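Local coordinates for surface-associated protein CshA (Streptococcus gordonii, PDB 5L2D), which binds host fibronectin as a cell-wall-attached adhesin, a role in which this non-repetitive domain 2 probably takes part, at residues 166-171 with 207-212. Residues are numbered along the deposited sequence; the frame is centred on the assembly and turned at random.
Sequences DANPAE and KAFDKT
Pro169 and Phe209 meet in a CH-pi contact that joins a type II beta turn, Asn168 to Glu171, to the last turn of helix 203-210 in the non-repetitive domain 2 of the adhesin. The evidence is the position of Pro169 CD, 4.3 Å from the centroid of the Phe209 ring and 27° off the ring normal, which places it over one face. The two side chains cross at about a right angle, and Pro169 CB also lies 3.9 Å from Phe209 CB, so the proline ring touches the root of the side chain too. Phe209 carries its CG anti to the backbone N (chi1 -163°), a setting that extends the ring from the helix toward the turn.

Asn168 takes the far end of the ring. Its CB is 3.6 Å from Phe209 CZ, and its amide follows obliquely, the amide and ring planes 32° apart, with Asn168 ND2 3.7 Å from Phe209 CZ. Within the two segments, proline packs near the root of the ring and asparagine near its far end, in a small surface contact of 145 Å² made by van der Waals packing.

Neighbouring residues place the contact in the fold. Leu217 touches both Ala170 and Phe209, and the backbone N of Leu217 donates a hydrogen bond to Asp210 OD1; Pro169 also packs on Ile249 of strand 244-250. The loop also meets the second subunit: Asp166 O accepts a hydrogen bond from Gln276 NE2 of that chain, and Glu171 packs on its Thr272.

Two bonds brace the turn that presents the proline. Glu171 N donates to Asn168 O at 3.0 Å, closing the turn, while Asn168 N reaches Glu171 OE1 at 3.0 Å on the anti side of the carboxylate and tilted out of its plane.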
ATOM      1  N   ASP A 166       7.532   5.882  -8.387  1.00 82.02           N
ATOM      2  CA  ASP A 166       6.634   6.526  -9.353  1.00 86.33           C
ATOM      3  C   ASP A 166       5.796   5.441  -9.960  1.00 80.76           C
ATOM      4  O   ASP A 166       6.127   4.258  -9.823  1.00 72.52           O
ATOM      5  CB  ASP A 166       7.422   7.196 -10.488  1.00 96.09           C
ATOM      6  CG  ASP A 166       7.784   8.617 -10.184  1.00103.46           C
ATOM      7  OD1 ASP A 166       6.856   9.393  -9.845  1.00111.49           O
ATOM      8  OD2 ASP A 166       8.985   8.946 -10.306  1.00100.39           O
ATOM      9  N   ALA A 167       4.734   5.832 -10.664  1.00 76.70           N
ATOM     10  CA  ALA A 167       3.821   4.843 -11.221  1.00 75.02           C
ATOM     11  C   ALA A 167       3.184   5.317 -12.496  1.00 68.98           C
ATOM     12  O   ALA A 167       2.754   6.444 -12.598  1.00 71.81           O
ATOM     13  CB  ALA A 167       2.738   4.487 -10.200  1.00 76.75           C
ATOM     14  N   ASN A 168       3.132   4.428 -13.466  1.00 68.48           N
ATOM     15  CA  ASN A 168       2.399   4.669 -14.672  1.00 73.17           C
ATOM     16  C   ASN A 168       1.126   3.894 -14.519  1.00 78.22           C
ATOM     17  O   ASN A 168       0.956   3.134 -13.565  1.00 71.40           O
ATOM     18  CB  ASN A 168       3.122   4.070 -15.882  1.00 76.67           C
ATOM     19  CG  ASN A 168       4.592   4.361 -15.895  1.00 73.66           C
ATOM     20  OD1 ASN A 168       5.021   5.481 -15.616  1.00 71.95           O
ATOM     21  ND2 ASN A 168       5.381   3.346 -16.214  1.00 79.75           N
ATOM     22  N   PRO A 169       0.246   4.017 -15.501  1.00 76.79           N
ATOM     23  CA  PRO A 169      -0.928   3.195 -15.419  1.00 79.28           C
ATOM     24  C   PRO A 169      -0.586   1.742 -15.195  1.00 73.09           C
ATOM     25  O   PRO A 169       0.519   1.318 -15.497  1.00 72.29           O
ATOM     26  CB  PRO A 169      -1.602   3.430 -16.770  1.00 88.68           C
ATOM     27  CG  PRO A 169      -1.271   4.864 -17.069  1.00 85.64           C
ATOM     28  CD  PRO A 169       0.138   5.041 -16.556  1.00 78.19           C
ATOM     29  N   ALA A 170      -1.542   1.024 -14.613  1.00 76.51           N
ATOM     30  CA  ALA A 170      -1.398  -0.362 -14.209  1.00 72.80           C
ATOM     31  C   ALA A 170      -0.216  -0.648 -13.271  1.00 71.16           C
ATOM     32  O   ALA A 170       0.205  -1.802 -13.148  1.00 76.03           O
ATOM     33  CB  ALA A 170      -1.319  -1.237 -15.439  1.00 78.91           C
ATOM     34  N   GLU A 171       0.339   0.393 -12.649  1.00 70.60           N
ATOM     35  CA  GLU A 171       1.270   0.230 -11.527  1.00 76.28           C
ATOM     36  C   GLU A 171       0.508   0.721 -10.282  1.00 70.32           C
ATOM     37  O   GLU A 171       0.477   1.925  -9.960  1.00 65.71           O
ATOM     38  CB  GLU A 171       2.586   0.989 -11.770  1.00 84.58           C
ATOM     39  CG  GLU A 171       3.491   0.349 -12.839  1.00 88.40           C
ATOM     40  CD  GLU A 171       4.884   0.973 -12.924  1.00 85.53           C
ATOM     41  OE1 GLU A 171       5.030   2.197 -12.722  1.00 85.32           O
ATOM     42  OE2 GLU A 171       5.844   0.243 -13.217  1.00 91.33           O
ATOM     43  N   LYS A 207      -6.175   1.797 -20.654  1.00 86.68           N
ATOM     44  CA  LYS A 207      -6.378   1.168 -21.934  1.00 93.66           C
ATOM     45  C   LYS A 207      -5.320   1.701 -22.869  1.00 94.49           C
ATOM     46  O   LYS A 207      -4.670   0.948 -23.571  1.00 98.19           O
ATOM     47  CB  LYS A 207      -7.774   1.452 -22.461  1.00 84.05           C
ATOM     48  N   ALA A 208      -5.128   3.006 -22.862  1.00 78.07           N
ATOM     49  CA  ALA A 208      -4.126   3.596 -23.710  1.00 82.42           C
ATOM     50  C   ALA A 208      -2.808   2.906 -23.468  1.00 84.19           C
ATOM     51  O   ALA A 208      -2.433   2.009 -24.194  1.00 85.92           O
ATOM     52  CB  ALA A 208      -4.002   5.066 -23.413  1.00 75.71           C
ATOM     53  N   PHE A 209      -2.125   3.348 -22.433  1.00 84.17           N
ATOM     54  CA  PHE A 209      -0.848   2.802 -22.040  1.00 89.23           C
ATOM     55  C   PHE A 209      -0.683   1.319 -22.334  1.00 92.24           C
ATOM     56  O   PHE A 209       0.433   0.856 -22.481  1.00 93.47           O
ATOM     57  CB  PHE A 209      -0.646   3.055 -20.556  1.00 85.09           C
ATOM     58  CG  PHE A 209       0.767   2.911 -20.095  1.00 89.29           C
ATOM     59  CD1 PHE A 209       1.583   4.004 -19.992  1.00 88.68           C
ATOM     60  CD2 PHE A 209       1.263   1.686 -19.733  1.00 93.10           C
ATOM     61  CE1 PHE A 209       2.878   3.877 -19.550  1.00 87.35           C
ATOM     62  CE2 PHE A 209       2.554   1.548 -19.287  1.00 89.65           C
ATOM     63  CZ  PHE A 209       3.364   2.646 -19.194  1.00 87.90           C
ATOM     64  N   ASP A 210      -1.772   0.570 -22.416  1.00 84.86           N
ATOM     65  CA  ASP A 210      -1.648  -0.848 -22.697  1.00 91.17           C
ATOM     66  C   ASP A 210      -1.240  -0.976 -24.130  1.00106.90           C
ATOM     67  O   ASP A 210      -0.348  -1.735 -24.475  1.00110.64           O
ATOM     68  CB  ASP A 210      -2.962  -1.573 -22.504  1.00 91.01           C
ATOM     69  CG  ASP A 210      -2.822  -3.066 -22.666  1.00 88.82           C
ATOM     70  OD1 ASP A 210      -1.715  -3.573 -22.456  1.00 96.52           O
ATOM     71  OD2 ASP A 210      -3.811  -3.735 -22.996  1.00 73.88           O
ATOM     72  N   LYS A 211      -1.917  -0.222 -24.977  1.00108.62           N
ATOM     73  CA  LYS A 211      -1.628  -0.220 -26.389  1.00102.75           C
ATOM     74  C   LYS A 211      -0.422   0.669 -26.534  1.00 96.03           C
ATOM     75  O   LYS A 211      -0.516   1.786 -26.981  1.00 93.05           O
ATOM     76  CB  LYS A 211      -2.807   0.359 -27.150  1.00 91.46           C
ATOM     77  N   THR A 212       0.724   0.170 -26.126  1.00 94.31           N
ATOM     78  CA  THR A 212       1.924   0.952 -26.172  1.00 97.53           C
ATOM     79  C   THR A 212       3.026   0.019 -25.811  1.00116.96           C
ATOM     80  O   THR A 212       4.080   0.021 -26.423  1.00125.22           O
ATOM     81  CB  THR A 212       1.854   2.067 -25.147  1.00 96.64           C
ATOM     82  OG1 THR A 212       0.913   3.033 -25.597  1.00 88.51           O
ATOM     83  CG2 THR A 212       3.181   2.739 -24.989  1.00 95.25           C
TER